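Local coordinates for D-psicose 3-epimerase (Agrobacterium tumefaciens, PDB 2HK0), which interconverts D-fructose and D-psicose by epimerising the ketohexose at C3, a reaction in which a bound metal ion plays a pivotal part, at residues H23-S28 and M263-K268; A46-D51 and D295-L300. All blocks are in the same frame, centred on the assembly; numbering follows the deposited sequence.

Contact 1 of 2, residues H23-S28 and M263-K268; sequences HGIYYS and MEPFVK
I25 and M263 face each other as a parallel bridge pair, their CA atoms 4.8 Å apart, where the first and last strands of the TIM barrel meet and close it. Two backbone bonds straddle I25. M263 N donates to G24 O at 2.9 Å, and Y26 N donates to M263 O at 3.1 Å. The same oxygen also receives a CA-H...O contact from I25 CA. This is the tight part, and it is buried: in M263, a selenomethionine, chi1 of 56° places CG between its own N and carbonyl carbon, within 3.5 Å of G24 O and 3.7 Å of I25 CG1.

Beyond the bridge the chains part, CA separation growing to 7.9 Å at S28 and F266, and side chains alone span the gap. F266 CZ comes to the edge of the Y26 ring, near its plane, 3.8 Å from CD2. On this looser side Y26 and E264 are partly exposed, and E264 CG approaches the tyrosine only obliquely. E264 OE1 lies close to D203 OD2 and is weakly hydrogen-bonded to H229 ND1; E264 with these two probably belongs to the metal site at the C-terminal end of the barrel strands.

Around the pair, E54 of strand 52-56 pairs with I25, helix 289-307 backs M263 through A299, and I273 of helix 271-276 touches both S28 and F266.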
ATOM      1  N   HIS A  23      18.363 -16.942  -3.676  1.00 18.86           N
ATOM      2  CA  HIS A  23      16.985 -17.360  -3.507  1.00 19.35           C
ATOM      3  C   HIS A  23      16.798 -18.866  -3.389  1.00 18.56           C
ATOM      4  O   HIS A  23      17.427 -19.645  -4.107  1.00 16.89           O
ATOM      5  CB  HIS A  23      16.140 -16.812  -4.657  1.00 19.21           C
ATOM      6  CG  HIS A  23      15.991 -15.326  -4.615  1.00 21.09           C
ATOM      7  ND1 HIS A  23      17.021 -14.468  -4.937  1.00 22.35           N
ATOM      8  CD2 HIS A  23      14.961 -14.545  -4.213  1.00 18.98           C
ATOM      9  CE1 HIS A  23      16.631 -13.221  -4.737  1.00 20.17           C
ATOM     10  NE2 HIS A  23      15.385 -13.242  -4.296  1.00 20.71           N
ATOM     11  N   GLY A  24      15.931 -19.259  -2.461  1.00 16.58           N
ATOM     12  CA  GLY A  24      15.661 -20.666  -2.254  1.00 15.89           C
ATOM     13  C   GLY A  24      14.196 -20.926  -1.954  1.00 15.82           C
ATOM     14  O   GLY A  24      13.373 -20.010  -1.931  1.00 16.13           O
ATOM     15  N   ILE A  25      13.866 -22.190  -1.731  1.00 16.22           N
ATOM     16  CA  ILE A  25      12.509 -22.583  -1.402  1.00 15.26           C
ATOM     17  C   ILE A  25      12.566 -23.770  -0.441  1.00 17.28           C
ATOM     18  O   ILE A  25      13.473 -24.598  -0.532  1.00 17.14           O
ATOM     19  CB  ILE A  25      11.738 -22.989  -2.670  1.00 14.81           C
ATOM     20  CG1 ILE A  25      10.311 -23.434  -2.308  1.00 15.58           C
ATOM     21  CG2 ILE A  25      12.485 -24.113  -3.379  1.00 14.81           C
ATOM     22  CD1 ILE A  25       9.327 -23.405  -3.486  1.00 16.80           C
ATOM     23  N   TYR A  26      11.612 -23.832   0.484  1.00 16.64           N
ATOM     24  CA  TYR A  26      11.520 -24.934   1.434  1.00 20.27           C
ATOM     25  C   TYR A  26      10.841 -26.088   0.665  1.00 20.74           C
ATOM     26  O   TYR A  26       9.701 -25.944   0.231  1.00 20.68           O
ATOM     27  CB  TYR A  26      10.659 -24.497   2.622  1.00 21.61           C
ATOM     28  CG  TYR A  26      10.647 -25.464   3.775  1.00 23.30           C
ATOM     29  CD1 TYR A  26      11.836 -25.999   4.269  1.00 28.03           C
ATOM     30  CD2 TYR A  26       9.461 -25.773   4.434  1.00 25.98           C
ATOM     31  CE1 TYR A  26      11.847 -26.814   5.401  1.00 29.38           C
ATOM     32  CE2 TYR A  26       9.458 -26.589   5.576  1.00 27.27           C
ATOM     33  CZ  TYR A  26      10.655 -27.102   6.053  1.00 28.34           C
ATOM     34  OH  TYR A  26      10.671 -27.879   7.191  1.00 27.18           O
ATOM     35  N   TYR A  27      11.528 -27.226   0.507  1.00 22.44           N
ATOM     36  CA  TYR A  27      10.980 -28.342  -0.284  1.00 21.66           C
ATOM     37  C   TYR A  27       9.614 -28.899   0.149  1.00 21.22           C
ATOM     38  O   TYR A  27       8.896 -29.459  -0.679  1.00 21.44           O
ATOM     39  CB  TYR A  27      12.004 -29.491  -0.387  1.00 20.63           C
ATOM     40  CG  TYR A  27      11.913 -30.455   0.760  1.00 23.37           C
ATOM     41  CD1 TYR A  27      12.353 -30.090   2.031  1.00 22.88           C
ATOM     42  CD2 TYR A  27      11.292 -31.696   0.600  1.00 24.14           C
ATOM     43  CE1 TYR A  27      12.170 -30.928   3.123  1.00 26.94           C
ATOM     44  CE2 TYR A  27      11.110 -32.554   1.690  1.00 24.52           C
ATOM     45  CZ  TYR A  27      11.549 -32.157   2.944  1.00 26.80           C
ATOM     46  OH  TYR A  27      11.370 -32.978   4.025  1.00 29.23           O
ATOM     47  N   SER A  28       9.242 -28.735   1.417  1.00 20.29           N
ATOM     48  CA  SER A  28       7.938 -29.221   1.898  1.00 21.32           C
ATOM     49  C   SER A  28       6.731 -28.591   1.178  1.00 20.61           C
ATOM     50  O   SER A  28       5.577 -28.997   1.374  1.00 20.10           O
ATOM     51  CB  SER A  28       7.801 -28.992   3.399  1.00 20.49           C
ATOM     52  OG  SER A  28       8.606 -29.911   4.109  1.00 23.73           O
HETATM   53  N   MSE A 263      11.583 -18.817   0.008  1.00 14.77           N
HETATM   54  CA  MSE A 263      10.120 -18.734   0.013  1.00 16.29           C
HETATM   55  C   MSE A 263       9.647 -20.007   0.730  1.00 16.28           C
HETATM   56  O   MSE A 263      10.146 -21.102   0.474  1.00 16.31           O
HETATM   57  CB  MSE A 263       9.543 -18.647  -1.402  1.00 13.82           C
HETATM   58  CG  MSE A 263       9.929 -19.768  -2.344  1.00 16.38           C
HETATM   59 SE   MSE A 263       9.143 -19.385  -4.105  1.00 26.19          SE
HETATM   60  CE  MSE A 263      10.177 -17.827  -4.618  1.00 18.19           C
ATOM     61  N   GLU A 264       8.695 -19.847   1.640  1.00 16.30           N
ATOM     62  CA  GLU A 264       8.183 -20.947   2.443  1.00 17.23           C
ATOM     63  C   GLU A 264       6.672 -21.035   2.238  1.00 16.96           C
ATOM     64  O   GLU A 264       5.888 -20.810   3.153  1.00 18.65           O
ATOM     65  CB  GLU A 264       8.523 -20.648   3.906  1.00 19.23           C
ATOM     66  CG  GLU A 264       8.130 -21.697   4.920  1.00 22.12           C
ATOM     67  CD  GLU A 264       8.491 -21.256   6.336  1.00 25.77           C
ATOM     68  OE1 GLU A 264       8.191 -20.096   6.684  1.00 25.34           O
ATOM     69  OE2 GLU A 264       9.074 -22.061   7.093  1.00 28.70           O
ATOM     70  N   PRO A 265       6.245 -21.373   1.019  1.00 19.32           N
ATOM     71  CA  PRO A 265       4.805 -21.456   0.787  1.00 18.91           C
ATOM     72  C   PRO A 265       4.146 -22.754   1.248  1.00 16.79           C
ATOM     73  O   PRO A 265       4.708 -23.838   1.132  1.00 16.16           O
ATOM     74  CB  PRO A 265       4.689 -21.224  -0.720  1.00 18.99           C
ATOM     75  CG  PRO A 265       5.960 -21.864  -1.257  1.00 20.73           C
ATOM     76  CD  PRO A 265       7.025 -21.614  -0.216  1.00 17.31           C
ATOM     77  N   PHE A 266       2.946 -22.619   1.788  1.00 15.72           N
ATOM     78  CA  PHE A 266       2.171 -23.764   2.254  1.00 18.07           C
ATOM     79  C   PHE A 266       0.759 -23.511   1.719  1.00 17.90           C
ATOM     80  O   PHE A 266      -0.004 -22.721   2.289  1.00 18.36           O
ATOM     81  CB  PHE A 266       2.174 -23.824   3.787  1.00 16.66           C
ATOM     82  CG  PHE A 266       3.513 -24.216   4.396  1.00 19.03           C
ATOM     83  CD1 PHE A 266       3.994 -25.522   4.280  1.00 18.16           C
ATOM     84  CD2 PHE A 266       4.264 -23.286   5.123  1.00 17.87           C
ATOM     85  CE1 PHE A 266       5.210 -25.903   4.887  1.00 20.61           C
ATOM     86  CE2 PHE A 266       5.471 -23.646   5.731  1.00 19.32           C
ATOM     87  CZ  PHE A 266       5.950 -24.965   5.614  1.00 18.98           C
ATOM     88  N   VAL A 267       0.423 -24.182   0.620  1.00 16.76           N
ATOM     89  CA  VAL A 267      -0.857 -23.993  -0.027  1.00 16.95           C
ATOM     90  C   VAL A 267      -1.697 -25.281  -0.180  1.00 19.50           C
ATOM     91  O   VAL A 267      -2.786 -25.241  -0.752  1.00 18.53           O
ATOM     92  CB  VAL A 267      -0.648 -23.351  -1.431  1.00 19.23           C
ATOM     93  CG1 VAL A 267       0.074 -21.982  -1.296  1.00 15.99           C
ATOM     94  CG2 VAL A 267       0.166 -24.287  -2.314  1.00 16.33           C
ATOM     95  N   LYS A 268      -1.204 -26.402   0.338  1.00 19.96           N
ATOM     96  CA  LYS A 268      -1.926 -27.671   0.244  1.00 23.56           C
ATOM     97  C   LYS A 268      -2.504 -28.176   1.568  1.00 23.69           C
ATOM     98  O   LYS A 268      -1.809 -28.235   2.585  1.00 20.10           O
ATOM     99  CB  LYS A 268      -1.007 -28.746  -0.344  1.00 24.68           C
ATOM    100  CG  LYS A 268      -0.656 -28.525  -1.818  1.00 27.54           C
ATOM    101  CD  LYS A 268      -1.883 -28.707  -2.718  1.00 29.05           C
ATOM    102  CE  LYS A 268      -1.517 -28.570  -4.208  1.00 31.08           C
ATOM    103  NZ  LYS A 268      -2.657 -28.895  -5.145  1.00 27.12           N
TER

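Contact 2 of 2, residues A46-D51 and D295-L300; sequences AKLGFD and DARNAL
The apolar contacts centre on F50 and L300. L300 CG stands over one face of the F50 ring, 3.6 Å from its centroid and 23° off the normal, which makes a CH-pi contact displaced toward the rim at CE1. The two side chains slide past each other in opposite directions. With CG of F50 anti to its carbonyl carbon (chi1 -70°), the ring reaches the helix, and its far end meets A296, CZ lying 4.2 Å from CB.

Side chain also packs on backbone: L300 CD1 rests 3.4 Å from G49 C, directly against the glycine in the turn that follows helix 39-47. G49 N returns to A46 O at 2.9 Å, and this bond back into the last turn, together with the positive phi of 103°, belongs to a Schellman motif.

Polar linkage is indirect: no hydrogen bond passes directly between the segments. Nearly one turn before L300, R297 meets L48, whose methyl CD2 lies obliquely against the guanidinium, 3.3 Å from NH1, the two side chains crossing at about a right angle. The same NH1 serves a water, which donates to K47 O at 3.0 Å and accepts from R297 NH1 at 3.2 Å, bridging K47 O to the exposed R297. Bends at chi2 and chi3 bring the guanidinium round to this water.

The contact joins the turn between helix 39-47 and strand 52-56 to the C-terminal helix 289-307. Underneath, F50 touches I25 of strand 22-26 and M263 of strand 260-263, while R304, further along helix 289-307, binds D51 and the carbonyl of G49.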
ATOM      1  N   ALA A  46      16.933 -27.425  -8.069  1.00 20.46           N
ATOM      2  CA  ALA A  46      18.021 -26.829  -8.840  1.00 22.05           C
ATOM      3  C   ALA A  46      17.540 -26.596 -10.276  1.00 24.28           C
ATOM      4  O   ALA A  46      17.785 -25.540 -10.862  1.00 21.01           O
ATOM      5  CB  ALA A  46      19.238 -27.745  -8.842  1.00 20.99           C
ATOM      6  N   LYS A  47      16.843 -27.582 -10.836  1.00 24.70           N
ATOM      7  CA  LYS A  47      16.356 -27.458 -12.207  1.00 26.88           C
ATOM      8  C   LYS A  47      15.360 -26.315 -12.364  1.00 25.09           C
ATOM      9  O   LYS A  47      15.223 -25.760 -13.446  1.00 23.50           O
ATOM     10  CB  LYS A  47      15.702 -28.760 -12.667  1.00 30.18           C
ATOM     11  CG  LYS A  47      16.633 -29.963 -12.742  1.00 36.19           C
ATOM     12  CD  LYS A  47      17.632 -29.868 -13.884  1.00 39.58           C
ATOM     13  CE  LYS A  47      18.375 -31.198 -14.046  1.00 41.88           C
ATOM     14  NZ  LYS A  47      17.416 -32.349 -14.170  1.00 43.88           N
ATOM     15  N   LEU A  48      14.650 -25.971 -11.298  1.00 23.99           N
ATOM     16  CA  LEU A  48      13.692 -24.878 -11.377  1.00 22.60           C
ATOM     17  C   LEU A  48      14.411 -23.525 -11.315  1.00 22.98           C
ATOM     18  O   LEU A  48      13.792 -22.474 -11.453  1.00 23.26           O
ATOM     19  CB  LEU A  48      12.656 -24.992 -10.249  1.00 23.19           C
ATOM     20  CG  LEU A  48      11.754 -26.235 -10.304  1.00 22.99           C
ATOM     21  CD1 LEU A  48      10.906 -26.305  -9.033  1.00 21.94           C
ATOM     22  CD2 LEU A  48      10.862 -26.186 -11.557  1.00 24.52           C
ATOM     23  N   GLY A  49      15.717 -23.538 -11.092  1.00 21.15           N
ATOM     24  CA  GLY A  49      16.433 -22.267 -11.079  1.00 22.04           C
ATOM     25  C   GLY A  49      16.826 -21.665  -9.739  1.00 20.03           C
ATOM     26  O   GLY A  49      17.492 -20.632  -9.696  1.00 19.07           O
ATOM     27  N   PHE A  50      16.424 -22.290  -8.643  1.00 17.92           N
ATOM     28  CA  PHE A  50      16.777 -21.767  -7.326  1.00 19.33           C
ATOM     29  C   PHE A  50      18.269 -21.932  -7.007  1.00 19.46           C
ATOM     30  O   PHE A  50      18.903 -22.893  -7.441  1.00 19.21           O
ATOM     31  CB  PHE A  50      15.947 -22.475  -6.246  1.00 18.67           C
ATOM     32  CG  PHE A  50      14.467 -22.112  -6.270  1.00 19.90           C
ATOM     33  CD1 PHE A  50      13.993 -20.999  -5.563  1.00 16.04           C
ATOM     34  CD2 PHE A  50      13.553 -22.887  -6.991  1.00 17.27           C
ATOM     35  CE1 PHE A  50      12.633 -20.665  -5.569  1.00 17.29           C
ATOM     36  CE2 PHE A  50      12.184 -22.560  -7.003  1.00 16.33           C
ATOM     37  CZ  PHE A  50      11.729 -21.438  -6.284  1.00 15.56           C
ATOM     38  N   ASP A  51      18.816 -20.991  -6.240  1.00 18.98           N
ATOM     39  CA  ASP A  51      20.212 -21.048  -5.815  1.00 18.38           C
ATOM     40  C   ASP A  51      20.303 -21.960  -4.585  1.00 18.51           C
ATOM     41  O   ASP A  51      21.344 -22.539  -4.302  1.00 17.88           O
ATOM     42  CB  ASP A  51      20.694 -19.668  -5.365  1.00 20.63           C
ATOM     43  CG  ASP A  51      20.488 -18.585  -6.421  1.00 22.81           C
ATOM     44  OD1 ASP A  51      20.992 -18.762  -7.545  1.00 22.37           O
ATOM     45  OD2 ASP A  51      19.836 -17.553  -6.111  1.00 19.23           O
ATOM     46  N   ASP A 295       4.215 -21.953 -10.469  1.00 21.73           N
ATOM     47  CA  ASP A 295       4.051 -20.891  -9.471  1.00 21.28           C
ATOM     48  C   ASP A 295       5.407 -20.637  -8.788  1.00 19.20           C
ATOM     49  O   ASP A 295       5.813 -19.494  -8.601  1.00 20.33           O
ATOM     50  CB  ASP A 295       3.022 -21.289  -8.409  1.00 20.05           C
ATOM     51  CG  ASP A 295       1.592 -21.148  -8.891  1.00 23.47           C
ATOM     52  OD1 ASP A 295       1.353 -20.429  -9.879  1.00 25.32           O
ATOM     53  OD2 ASP A 295       0.694 -21.739  -8.264  1.00 24.84           O
ATOM     54  N   ALA A 296       6.104 -21.710  -8.418  1.00 19.18           N
ATOM     55  CA  ALA A 296       7.411 -21.582  -7.767  1.00 19.13           C
ATOM     56  C   ALA A 296       8.381 -20.836  -8.684  1.00 19.10           C
ATOM     57  O   ALA A 296       9.056 -19.891  -8.273  1.00 16.71           O
ATOM     58  CB  ALA A 296       7.970 -22.965  -7.420  1.00 18.56           C
ATOM     59  N   ARG A 297       8.433 -21.262  -9.940  1.00 19.82           N
ATOM     60  CA  ARG A 297       9.316 -20.644 -10.922  1.00 20.75           C
ATOM     61  C   ARG A 297       8.971 -19.162 -11.135  1.00 20.54           C
ATOM     62  O   ARG A 297       9.872 -18.312 -11.246  1.00 18.77           O
ATOM     63  CB  ARG A 297       9.211 -21.415 -12.244  1.00 25.19           C
ATOM     64  CG  ARG A 297      10.447 -21.415 -13.108  1.00 32.69           C
ATOM     65  CD  ARG A 297      10.493 -22.739 -13.889  1.00 36.25           C
ATOM     66  NE  ARG A 297       9.154 -23.122 -14.317  1.00 38.94           N
ATOM     67  CZ  ARG A 297       8.763 -24.360 -14.614  1.00 39.69           C
ATOM     68  NH1 ARG A 297       9.609 -25.380 -14.549  1.00 40.43           N
ATOM     69  NH2 ARG A 297       7.495 -24.580 -14.938  1.00 40.27           N
ATOM     70  N   ASN A 298       7.678 -18.840 -11.177  1.00 18.83           N
ATOM     71  CA  ASN A 298       7.295 -17.445 -11.388  1.00 18.42           C
ATOM     72  C   ASN A 298       7.583 -16.611 -10.133  1.00 17.51           C
ATOM     73  O   ASN A 298       7.997 -15.451 -10.236  1.00 19.00           O
ATOM     74  CB  ASN A 298       5.806 -17.331 -11.794  1.00 18.27           C
ATOM     75  CG  ASN A 298       5.526 -17.940 -13.177  1.00 24.68           C
ATOM     76  OD1 ASN A 298       6.403 -17.956 -14.044  1.00 24.38           O
ATOM     77  ND2 ASN A 298       4.307 -18.435 -13.384  1.00 21.79           N
ATOM     78  N   ALA A 299       7.370 -17.198  -8.953  1.00 14.93           N
ATOM     79  CA  ALA A 299       7.629 -16.477  -7.708  1.00 14.20           C
ATOM     80  C   ALA A 299       9.123 -16.188  -7.588  1.00 13.11           C
ATOM     81  O   ALA A 299       9.510 -15.137  -7.073  1.00 13.77           O
ATOM     82  CB  ALA A 299       7.143 -17.277  -6.498  1.00 12.01           C
ATOM     83  N   LEU A 300       9.947 -17.114  -8.081  1.00 13.77           N
ATOM     84  CA  LEU A 300      11.409 -16.979  -8.065  1.00 13.24           C
ATOM     85  C   LEU A 300      11.807 -15.776  -8.907  1.00 14.72           C
ATOM     86  O   LEU A 300      12.580 -14.922  -8.462  1.00 14.22           O
ATOM     87  CB  LEU A 300      12.090 -18.216  -8.679  1.00 13.22           C
ATOM     88  CG  LEU A 300      13.446 -18.728  -8.165  1.00 18.45           C
ATOM     89  CD1 LEU A 300      14.144 -19.546  -9.279  1.00 14.89           C
ATOM     90  CD2 LEU A 300      14.331 -17.607  -7.646  1.00 13.27           C
TER
HETATM   91  O   HOH W   1      12.715 -24.752 -14.858  1.00 44.06           O

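Overall arrangement
Contacts 1 and 2 have centres 11 Å apart and form successive layers of one TIM barrel: contact 1 is the seam between strands 22-26 and 260-263, and contact 2 lies outside it, between the turn after helix 39-47 and helix 289-307. Their segments alternate along the chain, in the order 23-28, 46-51, 263-268, 295-300; each contact pairs a segment near the N-terminus with one near the C-terminus, on the same side of the chain's centre. They also touch directly. H23 O and D51 N are 2.9 Å apart, a probable hydrogen bond, and M263 CE packs 3.5 Å from L300 N. Strand pairing closes the sheet, and contact 2 joins the chain's two ends again in the layer outside it.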